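Local coordinates for protein putative tetR family transcription regulator (Shewanella loihica, PDB 3PPB) that probably binds DNA through a helix-turn-helix domain and regulates transcription, at residues Q20-V23 with G29-T32; T165-F168 with E173-Q176. All blocks are in the same frame, centred on the assembly; numbering follows the deposited sequence.

Interaction 1 (Q20-V23 with G29-T32)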
loop_
_atom_site.group_PDB
_atom_site.type_symbol
_atom_site.label_atom_id
_atom_site.label_comp_id
_atom_site.label_asym_id
_atom_site.label_seq_id
_atom_site.Cartn_x
_atom_site.Cartn_y
_atom_site.Cartn_z
ATOM N N GLN A 20 -0.000 -12.781 14.576
ATOM C CA GLN A 20 -0.289 -13.929 13.723
ATOM C C GLN A 20 -1.733 -13.887 13.192
ATOM O O GLN A 20 -1.951 -14.021 11.988
ATOM C CB GLN A 20 -0.050 -15.247 14.485
ATOM C CG GLN A 20 1.409 -15.547 14.788
ATOM N N LEU A 21 -2.708 -13.684 14.083
ATOM C CA LEU A 21 -4.121 -13.719 13.706
ATOM C C LEU A 21 -4.565 -12.519 12.883
ATOM O O LEU A 21 -5.331 -12.711 11.939
ATOM C CB LEU A 21 -5.017 -13.876 14.940
ATOM C CG LEU A 21 -4.917 -15.220 15.669
ATOM C CD1 LEU A 21 -5.542 -15.138 17.030
ATOM C CD2 LEU A 21 -5.572 -16.354 14.860
ATOM N N PHE A 22 -4.092 -11.295 13.211
ATOM C CA PHE A 22 -4.445 -10.095 12.440
ATOM C C PHE A 22 -3.917 -10.199 11.006
ATOM O O PHE A 22 -4.483 -9.589 10.105
ATOM C CB PHE A 22 -3.927 -8.806 13.108
ATOM C CG PHE A 22 -4.604 -8.394 14.396
ATOM C CD1 PHE A 22 -5.844 -8.918 14.750
ATOM C CD2 PHE A 22 -4.016 -7.459 15.239
ATOM C CE1 PHE A 22 -6.477 -8.522 15.927
ATOM C CE2 PHE A 22 -4.647 -7.059 16.414
ATOM C CZ PHE A 22 -5.871 -7.604 16.762
ATOM N N VAL A 23 -2.871 -10.998 10.787
ATOM C CA VAL A 23 -2.334 -11.179 9.442
ATOM C C VAL A 23 -3.114 -12.294 8.706
ATOM O O VAL A 23 -3.514 -12.090 7.564
ATOM C CB VAL A 23 -0.812 -11.467 9.485
ATOM C CG1 VAL A 23 -0.324 -12.143 8.200
ATOM C CG2 VAL A 23 -0.033 -10.194 9.770
ATOM N N GLY A 29 -11.940 -9.996 11.430
ATOM C CA GLY A 29 -12.111 -11.438 11.281
ATOM C C GLY A 29 -11.599 -12.213 12.484
ATOM O O GLY A 29 -11.813 -13.427 12.592
ATOM N N THR A 30 -10.921 -11.513 13.405
ATOM C CA THR A 30 -10.340 -12.094 14.615
ATOM C C THR A 30 -11.074 -11.617 15.864
ATOM O O THR A 30 -11.195 -10.416 16.076
ATOM C CB THR A 30 -8.850 -11.721 14.698
ATOM O OG1 THR A 30 -8.180 -12.259 13.565
ATOM C CG2 THR A 30 -8.178 -12.211 15.975
ATOM N N SER A 31 -11.515 -12.551 16.710
ATOM C CA SER A 31 -12.156 -12.180 17.957
ATOM C C SER A 31 -11.116 -12.174 19.083
ATOM O O SER A 31 -10.127 -12.915 19.010
ATOM C CB SER A 31 -13.308 -13.136 18.280
ATOM O OG SER A 31 -12.852 -14.345 18.865
ATOM N N THR A 32 -11.371 -11.382 20.144
ATOM C CA THR A 32 -10.534 -11.317 21.348
ATOM C C THR A 32 -10.486 -12.691 22.045
ATOM O O THR A 32 -9.459 -13.015 22.652
ATOM C CB THR A 32 -11.039 -10.232 22.302
ATOM O OG1 THR A 32 -12.452 -10.242 22.286
ATOM C CG2 THR A 32 -10.563 -8.840 21.923
#

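Interaction 2 (T165-F168 with E173-Q176)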
loop_
_atom_site.group_PDB
_atom_site.type_symbol
_atom_site.label_atom_id
_atom_site.label_comp_id
_atom_site.label_asym_id
_atom_site.label_seq_id
_atom_site.Cartn_x
_atom_site.Cartn_y
_atom_site.Cartn_z
ATOM N N THR A 165 8.802 -4.130 -1.508
ATOM C CA THR A 165 8.709 -5.315 -0.652
ATOM C C THR A 165 7.599 -6.252 -1.134
ATOM O O THR A 165 7.749 -7.453 -0.980
ATOM C CB THR A 165 8.594 -4.950 0.811
ATOM O OG1 THR A 165 7.447 -4.134 1.034
ATOM C CG2 THR A 165 9.858 -4.265 1.327
ATOM N N ARG A 166 6.527 -5.722 -1.762
ATOM C CA ARG A 166 5.487 -6.529 -2.403
ATOM C C ARG A 166 6.151 -7.317 -3.533
ATOM O O ARG A 166 6.008 -8.529 -3.613
ATOM C CB ARG A 166 4.368 -5.607 -2.977
ATOM C CG ARG A 166 3.359 -6.260 -3.964
ATOM C CD ARG A 166 2.272 -7.046 -3.237
ATOM N NE ARG A 166 2.778 -8.328 -2.744
ATOM C CZ ARG A 166 2.736 -8.726 -1.477
ATOM N NH1 ARG A 166 2.158 -7.969 -0.555
ATOM N NH2 ARG A 166 3.257 -9.894 -1.126
ATOM N N TYR A 167 6.926 -6.607 -4.374
ATOM C CA TYR A 167 7.660 -7.154 -5.514
ATOM C C TYR A 167 8.619 -8.268 -5.082
ATOM O O TYR A 167 8.609 -9.348 -5.685
ATOM C CB TYR A 167 8.439 -6.019 -6.218
ATOM C CG TYR A 167 9.201 -6.433 -7.455
ATOM C CD1 TYR A 167 8.544 -6.663 -8.661
ATOM C CD2 TYR A 167 10.580 -6.618 -7.417
ATOM C CE1 TYR A 167 9.243 -7.053 -9.805
ATOM C CE2 TYR A 167 11.284 -7.018 -8.547
ATOM C CZ TYR A 167 10.616 -7.194 -9.751
ATOM O OH TYR A 167 11.301 -7.539 -10.894
ATOM N N PHE A 168 9.463 -8.015 -4.060
ATOM C CA PHE A 168 10.445 -8.999 -3.663
ATOM C C PHE A 168 9.838 -10.169 -2.907
ATOM O O PHE A 168 10.396 -11.254 -2.984
ATOM C CB PHE A 168 11.598 -8.363 -2.889
ATOM C CG PHE A 168 12.495 -7.510 -3.787
ATOM C CD1 PHE A 168 13.183 -8.083 -4.854
ATOM C CD2 PHE A 168 12.674 -6.153 -3.537
ATOM C CE1 PHE A 168 14.011 -7.311 -5.676
ATOM C CE2 PHE A 168 13.495 -5.362 -4.375
ATOM C CZ PHE A 168 14.166 -5.956 -5.432
ATOM N N GLU A 173 13.281 -14.821 -5.711
ATOM C CA GLU A 173 14.505 -15.087 -6.469
ATOM C C GLU A 173 15.132 -13.770 -6.990
ATOM O O GLU A 173 16.349 -13.686 -7.140
ATOM C CB GLU A 173 14.249 -16.086 -7.621
ATOM C CG GLU A 173 13.592 -15.512 -8.880
ATOM C CD GLU A 173 12.103 -15.199 -8.896
ATOM O OE1 GLU A 173 11.407 -15.481 -7.895
ATOM O OE2 GLU A 173 11.626 -14.700 -9.942
ATOM N N ARG A 174 14.315 -12.737 -7.215
ATOM C CA ARG A 174 14.803 -11.453 -7.731
ATOM C C ARG A 174 15.529 -10.657 -6.659
ATOM O O ARG A 174 16.394 -9.855 -6.994
ATOM C CB ARG A 174 13.665 -10.642 -8.356
ATOM C CG ARG A 174 13.098 -11.393 -9.547
ATOM C CD ARG A 174 12.143 -10.569 -10.359
ATOM N NE ARG A 174 11.301 -11.435 -11.183
ATOM C CZ ARG A 174 10.411 -11.006 -12.062
ATOM N NH1 ARG A 174 10.237 -9.704 -12.262
ATOM N NH2 ARG A 174 9.694 -11.873 -12.763
ATOM N N TRP A 175 15.233 -10.913 -5.367
ATOM C CA TRP A 175 15.898 -10.245 -4.245
ATOM C C TRP A 175 17.376 -10.677 -4.194
ATOM O O TRP A 175 18.212 -9.948 -3.678
ATOM C CB TRP A 175 15.157 -10.551 -2.909
ATOM C CG TRP A 175 15.887 -10.097 -1.667
ATOM C CD1 TRP A 175 16.422 -10.897 -0.698
ATOM C CD2 TRP A 175 16.205 -8.735 -1.288
ATOM N NE1 TRP A 175 17.038 -10.126 0.269
ATOM C CE2 TRP A 175 16.944 -8.797 -0.083
ATOM C CE3 TRP A 175 15.980 -7.474 -1.879
ATOM C CZ2 TRP A 175 17.460 -7.653 0.540
ATOM C CZ3 TRP A 175 16.467 -6.343 -1.242
ATOM C CH2 TRP A 175 17.189 -6.436 -0.041
ATOM N N GLN A 176 17.694 -11.840 -4.780
ATOM C CA GLN A 176 19.065 -12.378 -4.862
ATOM C C GLN A 176 19.831 -11.790 -6.041
ATOM O O GLN A 176 21.021 -12.067 -6.187
ATOM C CB GLN A 176 19.036 -13.921 -5.001
ATOM C CG GLN A 176 18.389 -14.669 -3.823
ATOM C CD GLN A 176 18.975 -14.334 -2.466
ATOM O OE1 GLN A 176 20.197 -14.242 -2.284
ATOM N NE2 GLN A 176 18.109 -14.113 -1.489
#

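Interaction 1 (Q20-V23 with G29-T32)
Thr30 lies against the Leu21-Phe22 turn of helix 10-24, in the N-terminal three-helix DNA-binding domain of the TetR family, at the start of the predicted helix-turn-helix. From CB outward its side chain is apolar on one branch and polar on the other. Thr30 CB itself sits 4.1 Å from CD1 of the Phe22 ring. The methyl, CG2, points away from the backbone N (the N-CA-CB-CG2 torsion is near 180°), and this sends it in between the two helix residues. There Thr30 CG2 meets CB of Leu21 at 3.7 Å. The same methyl comes obliquely to the Phe22 ring, with Thr30 CG2 4.1 Å from Phe22 CE1. The other branch, OG1, turns to the helix backbone but finds its hydrogen-bonding partner in the carbonyl O of Gly26, within the connecting loop. The side chains of Leu21, Phe22 and Thr30 all reach Ile35 of helix 32-39, so the loop residue fills a corner between the first two helices of the domain. Trimming Thr30 to alanine removes OG1 and CG2, and is likely to open a gap between Leu21 CB and the Phe22 ring and leave the Gly26 carbonyl without this hydroxyl. Ser31, next in line, is the N-cap residue of helix 32-39. Close as it comes, OG1 of Thr30 makes only a polar approach to O of Leu21, at 3.3 Å, with no hydrogen bond between them.

Interaction 2 (T165-F168 with E173-Q176)
A chi1 of -178° swings the Tyr167 phenol to the side of its own carbonyl carbon, whereas Phe168 leaves the helix with its ring beside the backbone N; with these torsions the end of Tyr167 reaches Arg174 and the Phe168 ring lies against Trp175. The contact closes the connection between two successive helices, 150-170 and 178-192, in the all-helical C-terminal part of the TetR-like fold, and residues 173-176 belong to that connection. Arg174 stretches out from CG to NE and crosses Tyr167 at about a right angle. Arg174 NH1 donates to OH of Tyr167 over 2.8 Å, in a fairly straight bond (162°) with the hydroxyl lying close to the guanidinium plane. That plane stands steeply to the phenol ring, so the contact is made at the edge of the guanidinium and is no stack. The carboxylate of Glu173 meets the same group at another point of its edge, Arg174 NE to Glu173 OE2 at 3.5 Å in a salt bridge. The Tyr167 hydroxyl, accepting from Arg174 NH1, is also hydrogen-bonded to Glu180, so it joins the loop to helix 178-192. Phe168 is sandwiched: CD2 of Tyr167 lies over one face and CE3 of Trp175 over the opposite one, each 3.8 Å above the plane. The Trp175 six-membered ring thus gives a T-shaped (edge-to-face) pair, its centroid 5.3 Å from that of Phe168 and the planes at 69°. The Trp175 side chain also packs on Leu94, Thr95 and Met98 of helix 82-99. At the rim of its ring, Phe168 CD1 comes within 3.5 Å of Trp175 CA.

How the interactions relate
Interactions 1 and 2 both join the late turns of a helix to the connection that follows it, but in different parts of the subunit. Interaction 1 belongs to the DNA-binding domain and reaches into the start of the predicted helix-turn-helix; interaction 2 lies in the C-terminal helical part, where Arg166 bonds to Met112 of the second subunit. Their centres are 27 Å apart and their nearest atoms about 10 Å, so they do not touch. Helix 101-110 touches both: Val23 packs on Leu102, Ala105 and Phe106, and Thr165 and Arg166 on Gln108. The tetraethylene glycol about 4 Å from the Trp175 side chain probably came from the crystallisation liquor.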